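Local coordinates for protein heme oxygenase 1 (PDB 1WE1) that probably opens the heme ring with release of iron, yielding biliverdin and carbon monoxide on the way to the photosynthetic antenna chromophore, at residues A[36-41]-A[85-89]; A[43-47]-A[80-84]. All coordinates share one frame; numbering follows the deposited sequence.

Contact 1: residues A[36-41]-A[85-89]; sequences KNSYRK and QFYYG
Arg-40 reaches Tyr-88 and Tyr-87 with CG opposite its own N (chi1 -170°) and a bend at chi3, which lays the guanidinium flat on the Tyr-88 ring. This is a cation-pi stack in the all-helical heme oxygenase fold, joining the first turns of helix 36-59 to the C-terminal end of helix 77-88. The guanidinium and ring planes are 10° apart, their centres 4.1 Å apart, while CD of Arg-40 sits over the same Tyr-88 face, 3.7 Å from the ring centroid. At its edge the Arg-40 guanidinium gives NH1 to Tyr-87 O (2.9 Å), nearly in its own plane. Lys-36, extended until a bend at chi4, brings NZ to the same Tyr-87 O at 2.6 Å. Two cationic groups thus grip one carbonyl in the last turn of helix 77-88, where the partial negative charge of the helix end would probably favour them. A leucine in place of Arg-40 would probably leave Tyr-88 without its flat cationic cover and Tyr-87 O with Lys-36 alone of this pair. Tyr-39 turns its edge to the Tyr-87 face in an offset edge-to-face pair, planes at 60° and centroids 5.6 Å apart. Both hydroxyls hydrogen-bond elsewhere, Tyr-39 OH to Tyr-156 OH and Tyr-87 OH to Gly-152 O.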
ATOM      1  N   LYS A  36      12.131   0.239  13.522  1.00 50.34           N
ATOM      2  CA  LYS A  36      10.832   0.105  14.159  1.00 50.23           C
ATOM      3  C   LYS A  36       9.993   1.374  14.390  1.00 49.34           C
ATOM      4  O   LYS A  36       8.804   1.382  14.106  1.00 48.94           O
ATOM      5  CB  LYS A  36      11.015  -0.643  15.485  1.00 52.37           C
ATOM      6  CG  LYS A  36       9.787  -0.639  16.383  1.00 59.20           C
ATOM      7  CD  LYS A  36      10.077  -1.269  17.749  1.00 62.68           C
ATOM      8  CE  LYS A  36       8.893  -1.108  18.711  1.00 61.93           C
ATOM      9  NZ  LYS A  36       7.629  -1.736  18.220  1.00 60.93           N
ATOM     10  N   ASN A  37      10.583   2.455  14.881  1.00 49.16           N
ATOM     11  CA  ASN A  37       9.766   3.635  15.152  1.00 48.88           C
ATOM     12  C   ASN A  37       9.197   4.401  13.971  1.00 46.57           C
ATOM     13  O   ASN A  37       8.039   4.809  14.007  1.00 45.60           O
ATOM     14  CB  ASN A  37      10.508   4.586  16.087  1.00 50.31           C
ATOM     15  CG  ASN A  37      10.792   3.951  17.422  1.00 53.28           C
ATOM     16  OD1 ASN A  37       9.884   3.437  18.084  1.00 54.52           O
ATOM     17  ND2 ASN A  37      12.056   3.966  17.826  1.00 56.68           N
ATOM     18  N   SER A  38       9.984   4.613  12.925  1.00 44.27           N
ATOM     19  CA  SER A  38       9.454   5.328  11.780  1.00 43.58           C
ATOM     20  C   SER A  38       8.549   4.385  10.964  1.00 43.56           C
ATOM     21  O   SER A  38       7.436   4.755  10.598  1.00 41.92           O
ATOM     22  CB  SER A  38      10.596   5.898  10.928  1.00 43.39           C
ATOM     23  OG  SER A  38      11.547   4.907  10.591  1.00 41.99           O
ATOM     24  N   TYR A  39       9.010   3.158  10.728  1.00 42.02           N
ATOM     25  CA  TYR A  39       8.243   2.173   9.964  1.00 42.18           C
ATOM     26  C   TYR A  39       6.913   1.862  10.634  1.00 42.13           C
ATOM     27  O   TYR A  39       5.955   1.457   9.997  1.00 42.11           O
ATOM     28  CB  TYR A  39       9.067   0.889   9.807  1.00 42.59           C
ATOM     29  CG  TYR A  39       8.322  -0.285   9.200  1.00 43.83           C
ATOM     30  CD1 TYR A  39       7.558  -1.140   9.995  1.00 42.71           C
ATOM     31  CD2 TYR A  39       8.369  -0.530   7.822  1.00 44.29           C
ATOM     32  CE1 TYR A  39       6.854  -2.209   9.433  1.00 44.15           C
ATOM     33  CE2 TYR A  39       7.670  -1.594   7.252  1.00 43.83           C
ATOM     34  CZ  TYR A  39       6.918  -2.426   8.059  1.00 43.91           C
ATOM     35  OH  TYR A  39       6.226  -3.467   7.495  1.00 41.35           O
ATOM     36  N   ARG A  40       6.870   2.060  11.936  1.00 44.16           N
ATOM     37  CA  ARG A  40       5.680   1.806  12.734  1.00 44.22           C
ATOM     38  C   ARG A  40       4.593   2.830  12.375  1.00 43.62           C
ATOM     39  O   ARG A  40       3.396   2.533  12.398  1.00 40.74           O
ATOM     40  CB  ARG A  40       6.073   1.928  14.217  1.00 46.90           C
ATOM     41  CG  ARG A  40       5.041   1.464  15.202  1.00 48.16           C
ATOM     42  CD  ARG A  40       5.614   1.328  16.601  1.00 45.65           C
ATOM     43  NE  ARG A  40       5.955   2.595  17.236  1.00 44.69           N
ATOM     44  CZ  ARG A  40       5.974   2.759  18.559  1.00 45.47           C
ATOM     45  NH1 ARG A  40       5.669   1.739  19.351  1.00 43.69           N
ATOM     46  NH2 ARG A  40       6.295   3.931  19.097  1.00 42.74           N
ATOM     47  N   LYS A  41       5.026   4.043  12.044  1.00 43.55           N
ATOM     48  CA  LYS A  41       4.105   5.106  11.691  1.00 44.47           C
ATOM     49  C   LYS A  41       3.537   4.897  10.292  1.00 43.73           C
ATOM     50  O   LYS A  41       2.408   5.303   9.995  1.00 43.57           O
ATOM     51  CB  LYS A  41       4.809   6.462  11.808  1.00 47.83           C
ATOM     52  CG  LYS A  41       5.289   6.754  13.230  1.00 52.52           C
ATOM     53  CD  LYS A  41       5.646   8.225  13.467  1.00 56.63           C
ATOM     54  CE  LYS A  41       5.867   8.481  14.963  1.00 60.26           C
ATOM     55  NZ  LYS A  41       5.848   9.923  15.364  1.00 62.61           N
ATOM     56  N   GLN A  85      -0.507  -4.246  16.613  1.00 45.91           N
ATOM     57  CA  GLN A  85      -0.481  -4.924  17.899  1.00 48.96           C
ATOM     58  C   GLN A  85       0.973  -5.240  18.252  1.00 48.98           C
ATOM     59  O   GLN A  85       1.411  -5.025  19.379  1.00 50.91           O
ATOM     60  CB  GLN A  85      -1.282  -6.226  17.809  1.00 51.16           C
ATOM     61  CG  GLN A  85      -1.142  -7.137  19.018  1.00 53.65           C
ATOM     62  CD  GLN A  85      -2.261  -6.960  20.015  1.00 55.22           C
ATOM     63  OE1 GLN A  85      -2.351  -5.940  20.693  1.00 57.23           O
ATOM     64  NE2 GLN A  85      -3.131  -7.958  20.104  1.00 58.53           N
ATOM     65  N   PHE A  86       1.711  -5.745  17.271  1.00 47.10           N
ATOM     66  CA  PHE A  86       3.106  -6.103  17.449  1.00 46.05           C
ATOM     67  C   PHE A  86       4.034  -4.895  17.684  1.00 46.49           C
ATOM     68  O   PHE A  86       4.892  -4.926  18.572  1.00 48.98           O
ATOM     69  CB  PHE A  86       3.590  -6.900  16.233  1.00 44.90           C
ATOM     70  CG  PHE A  86       5.063  -7.189  16.250  1.00 44.14           C
ATOM     71  CD1 PHE A  86       5.575  -8.221  17.035  1.00 44.70           C
ATOM     72  CD2 PHE A  86       5.945  -6.385  15.537  1.00 41.60           C
ATOM     73  CE1 PHE A  86       6.954  -8.448  17.117  1.00 43.69           C
ATOM     74  CE2 PHE A  86       7.319  -6.599  15.609  1.00 44.04           C
ATOM     75  CZ  PHE A  86       7.827  -7.635  16.406  1.00 44.20           C
ATOM     76  N   TYR A  87       3.870  -3.838  16.895  1.00 44.68           N
ATOM     77  CA  TYR A  87       4.709  -2.654  17.032  1.00 41.34           C
ATOM     78  C   TYR A  87       4.303  -1.722  18.163  1.00 43.52           C
ATOM     79  O   TYR A  87       5.146  -1.028  18.728  1.00 43.92           O
ATOM     80  CB  TYR A  87       4.726  -1.876  15.720  1.00 38.10           C
ATOM     81  CG  TYR A  87       5.456  -2.599  14.628  1.00 35.95           C
ATOM     82  CD1 TYR A  87       4.766  -3.247  13.613  1.00 35.40           C
ATOM     83  CD2 TYR A  87       6.836  -2.692  14.647  1.00 35.04           C
ATOM     84  CE1 TYR A  87       5.440  -3.974  12.645  1.00 36.52           C
ATOM     85  CE2 TYR A  87       7.520  -3.415  13.694  1.00 36.23           C
ATOM     86  CZ  TYR A  87       6.820  -4.057  12.690  1.00 37.43           C
ATOM     87  OH  TYR A  87       7.514  -4.771  11.734  1.00 36.23           O
ATOM     88  N   TYR A  88       3.014  -1.706  18.493  1.00 44.28           N
ATOM     89  CA  TYR A  88       2.506  -0.836  19.547  1.00 45.34           C
ATOM     90  C   TYR A  88       2.079  -1.563  20.807  1.00 45.73           C
ATOM     91  O   TYR A  88       2.090  -0.979  21.896  1.00 47.21           O
ATOM     92  CB  TYR A  88       1.319  -0.021  19.034  1.00 44.58           C
ATOM     93  CG  TYR A  88       1.721   1.124  18.143  1.00 46.18           C
ATOM     94  CD1 TYR A  88       2.284   2.290  18.677  1.00 45.52           C
ATOM     95  CD2 TYR A  88       1.562   1.038  16.765  1.00 44.78           C
ATOM     96  CE1 TYR A  88       2.675   3.335  17.856  1.00 45.79           C
ATOM     97  CE2 TYR A  88       1.947   2.072  15.940  1.00 45.87           C
ATOM     98  CZ  TYR A  88       2.504   3.216  16.483  1.00 46.11           C
ATOM     99  OH  TYR A  88       2.905   4.218  15.636  1.00 46.11           O
ATOM    100  N   GLY A  89       1.676  -2.819  20.665  1.00 44.39           N
ATOM    101  CA  GLY A  89       1.244  -3.571  21.825  1.00 44.87           C
ATOM    102  C   GLY A  89      -0.252  -3.480  22.041  1.00 46.91           C
ATOM    103  O   GLY A  89      -0.958  -2.797  21.301  1.00 48.22           O
TER

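Contact 2: residues A[43-47]-A[80-84]; sequences VGNLY and LEQDL
The Tyr-47 ring takes the CD1 methyl of Leu-84 over one face, the CB of Leu-80 near its plane at one edge, and the carboxylate oxygen OE1 of Glu-81 in plane at its hydroxyl end. Leu-84 CD1 makes a CH-pi contact 3.7 Å from the Tyr-47 ring centroid, displaced toward the rim on the CG side, and the two side chains cross at about a right angle. With CG placed opposite its backbone N (chi1 169°), Tyr-47 sends its ring across to helix 77-88. There Tyr-47 OH donates to Glu-81 OE1 at 3.2 Å, meeting the carboxylate on its anti side and 34° out of its plane. The segments run roughly antiparallel, their N-to-C directions 150° apart and local axes approaching to 9.6 Å. Gly-44 CA meets the other Leu-84 methyl, CD2, at 3.8 Å. Leu-84 CD2 also lies 3.9 Å from Val-43 CG1, while Leu-80 CD2 rests 3.6 Å from Tyr-47 N. Asp-83 offers Val-43 CG1 its CB, its carboxylate being hydrogen-bonded to the backbone N atoms of Ala-154 and Phe-155. Apolar groups thus fill the buried side, and the one cross-helix hydrogen bond, to partly exposed Glu-81, fixes the Tyr-47 hydroxyl at the edge.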
ATOM      1  N   VAL A  43       2.948   1.937   9.016  1.00 37.27           N
ATOM      2  CA  VAL A  43       1.944   0.903   9.224  1.00 35.59           C
ATOM      3  C   VAL A  43       0.653   1.523   9.731  1.00 35.17           C
ATOM      4  O   VAL A  43      -0.432   1.127   9.319  1.00 34.67           O
ATOM      5  CB  VAL A  43       2.447  -0.146  10.239  1.00 36.90           C
ATOM      6  CG1 VAL A  43       1.335  -1.153  10.576  1.00 35.53           C
ATOM      7  CG2 VAL A  43       3.667  -0.868   9.662  1.00 36.01           C
ATOM      8  N   GLY A  44       0.775   2.490  10.634  1.00 34.09           N
ATOM      9  CA  GLY A  44      -0.401   3.161  11.159  1.00 33.86           C
ATOM     10  C   GLY A  44      -1.137   3.851  10.021  1.00 35.47           C
ATOM     11  O   GLY A  44      -2.359   3.745   9.910  1.00 37.08           O
ATOM     12  N   ASN A  45      -0.408   4.548   9.154  1.00 34.65           N
ATOM     13  CA  ASN A  45      -1.065   5.213   8.037  1.00 36.11           C
ATOM     14  C   ASN A  45      -1.765   4.228   7.083  1.00 36.45           C
ATOM     15  O   ASN A  45      -2.973   4.341   6.842  1.00 37.26           O
ATOM     16  CB  ASN A  45      -0.076   6.075   7.264  1.00 34.66           C
ATOM     17  CG  ASN A  45       0.172   7.418   7.935  1.00 36.42           C
ATOM     18  OD1 ASN A  45      -0.670   7.935   8.679  1.00 35.53           O
ATOM     19  ND2 ASN A  45       1.324   8.002   7.653  1.00 37.83           N
ATOM     20  N   LEU A  46      -1.026   3.258   6.549  1.00 35.62           N
ATOM     21  CA  LEU A  46      -1.637   2.295   5.643  1.00 36.27           C
ATOM     22  C   LEU A  46      -2.865   1.678   6.295  1.00 36.16           C
ATOM     23  O   LEU A  46      -3.858   1.401   5.634  1.00 37.10           O
ATOM     24  CB  LEU A  46      -0.640   1.202   5.263  1.00 35.06           C
ATOM     25  CG  LEU A  46       0.567   1.759   4.517  1.00 35.47           C
ATOM     26  CD1 LEU A  46       1.483   0.629   4.084  1.00 34.88           C
ATOM     27  CD2 LEU A  46       0.081   2.537   3.312  1.00 35.43           C
ATOM     28  N   TYR A  47      -2.799   1.479   7.604  1.00 36.48           N
ATOM     29  CA  TYR A  47      -3.922   0.918   8.330  1.00 35.97           C
ATOM     30  C   TYR A  47      -5.199   1.721   8.035  1.00 37.22           C
ATOM     31  O   TYR A  47      -6.247   1.143   7.768  1.00 37.46           O
ATOM     32  CB  TYR A  47      -3.625   0.934   9.832  1.00 34.73           C
ATOM     33  CG  TYR A  47      -4.827   0.630  10.685  1.00 33.14           C
ATOM     34  CD1 TYR A  47      -5.397  -0.637  10.694  1.00 33.09           C
ATOM     35  CD2 TYR A  47      -5.427   1.626  11.445  1.00 34.16           C
ATOM     36  CE1 TYR A  47      -6.541  -0.898  11.438  1.00 32.99           C
ATOM     37  CE2 TYR A  47      -6.572   1.372  12.191  1.00 31.64           C
ATOM     38  CZ  TYR A  47      -7.124   0.116  12.183  1.00 32.72           C
ATOM     39  OH  TYR A  47      -8.273  -0.125  12.915  1.00 38.05           O
ATOM     40  N   LEU A  80      -3.016  -5.812   9.074  1.00 45.73           N
ATOM     41  CA  LEU A  80      -2.351  -4.577   9.461  1.00 44.30           C
ATOM     42  C   LEU A  80      -2.642  -4.273  10.939  1.00 46.10           C
ATOM     43  O   LEU A  80      -1.831  -3.641  11.634  1.00 46.28           O
ATOM     44  CB  LEU A  80      -2.838  -3.445   8.556  1.00 43.56           C
ATOM     45  CG  LEU A  80      -1.845  -2.519   7.836  1.00 43.72           C
ATOM     46  CD1 LEU A  80      -0.549  -3.215   7.483  1.00 40.22           C
ATOM     47  CD2 LEU A  80      -2.523  -2.002   6.585  1.00 41.97           C
ATOM     48  N   GLU A  81      -3.797  -4.716  11.425  1.00 44.62           N
ATOM     49  CA  GLU A  81      -4.122  -4.504  12.825  1.00 46.98           C
ATOM     50  C   GLU A  81      -3.207  -5.416  13.629  1.00 47.88           C
ATOM     51  O   GLU A  81      -2.765  -5.072  14.731  1.00 47.94           O
ATOM     52  CB  GLU A  81      -5.580  -4.859  13.118  1.00 47.45           C
ATOM     53  CG  GLU A  81      -6.579  -3.877  12.545  1.00 52.54           C
ATOM     54  CD  GLU A  81      -7.997  -4.136  13.014  1.00 54.79           C
ATOM     55  OE1 GLU A  81      -8.878  -3.293  12.729  1.00 56.25           O
ATOM     56  OE2 GLU A  81      -8.230  -5.184  13.662  1.00 56.96           O
ATOM     57  N   GLN A  82      -2.918  -6.582  13.065  1.00 47.96           N
ATOM     58  CA  GLN A  82      -2.041  -7.532  13.723  1.00 48.87           C
ATOM     59  C   GLN A  82      -0.649  -6.932  13.856  1.00 47.97           C
ATOM     60  O   GLN A  82       0.013  -7.095  14.879  1.00 48.27           O
ATOM     61  CB  GLN A  82      -2.009  -8.848  12.941  1.00 50.37           C
ATOM     62  CG  GLN A  82      -3.181  -9.777  13.293  1.00 53.69           C
ATOM     63  CD  GLN A  82      -3.298 -10.993  12.373  1.00 56.65           C
ATOM     64  OE1 GLN A  82      -2.289 -11.575  11.954  1.00 57.61           O
ATOM     65  NE2 GLN A  82      -4.535 -11.392  12.072  1.00 55.21           N
ATOM     66  N   ASP A  83      -0.219  -6.208  12.832  1.00 46.92           N
ATOM     67  CA  ASP A  83       1.089  -5.578  12.877  1.00 46.23           C
ATOM     68  C   ASP A  83       1.154  -4.428  13.888  1.00 44.47           C
ATOM     69  O   ASP A  83       2.174  -4.236  14.529  1.00 43.65           O
ATOM     70  CB  ASP A  83       1.483  -5.092  11.479  1.00 48.36           C
ATOM     71  CG  ASP A  83       1.897  -6.237  10.555  1.00 50.59           C
ATOM     72  OD1 ASP A  83       2.213  -5.969   9.372  1.00 53.27           O
ATOM     73  OD2 ASP A  83       1.914  -7.405  11.006  1.00 49.58           O
ATOM     74  N   LEU A  84       0.074  -3.664  14.026  1.00 43.30           N
ATOM     75  CA  LEU A  84       0.044  -2.557  14.979  1.00 44.37           C
ATOM     76  C   LEU A  84       0.164  -3.123  16.396  1.00 44.63           C
ATOM     77  O   LEU A  84       0.837  -2.555  17.266  1.00 41.21           O
ATOM     78  CB  LEU A  84      -1.264  -1.753  14.833  1.00 44.07           C
ATOM     79  CG  LEU A  84      -1.390  -0.918  13.542  1.00 46.57           C
ATOM     80  CD1 LEU A  84      -2.848  -0.547  13.243  1.00 42.47           C
ATOM     81  CD2 LEU A  84      -0.519   0.325  13.676  1.00 44.40           C
TER

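From the N terminus, helix 36-59 supplies 36-41 and then 43-47; the chain later returns along helix 77-88, giving 80-84 and then 85-89. Contact 2 therefore closes the inner loop, with 32 residues between its segments, and contact 1 closes the outer one, with 43. The pairing is nested and does not cross, as expected for two roughly antiparallel helices. The centres of contact 1 and contact 2 are about 8 Å apart and both use the same helix pair, so they follow one another along one interface. Contact 2, nearer the centre of the chain, is buried and touched by helix 182-205 through Met-202; contact 1, farther out and partly buried, meets Met-146 of helix 120-146. Both lie away from the annotated heme-binding residues.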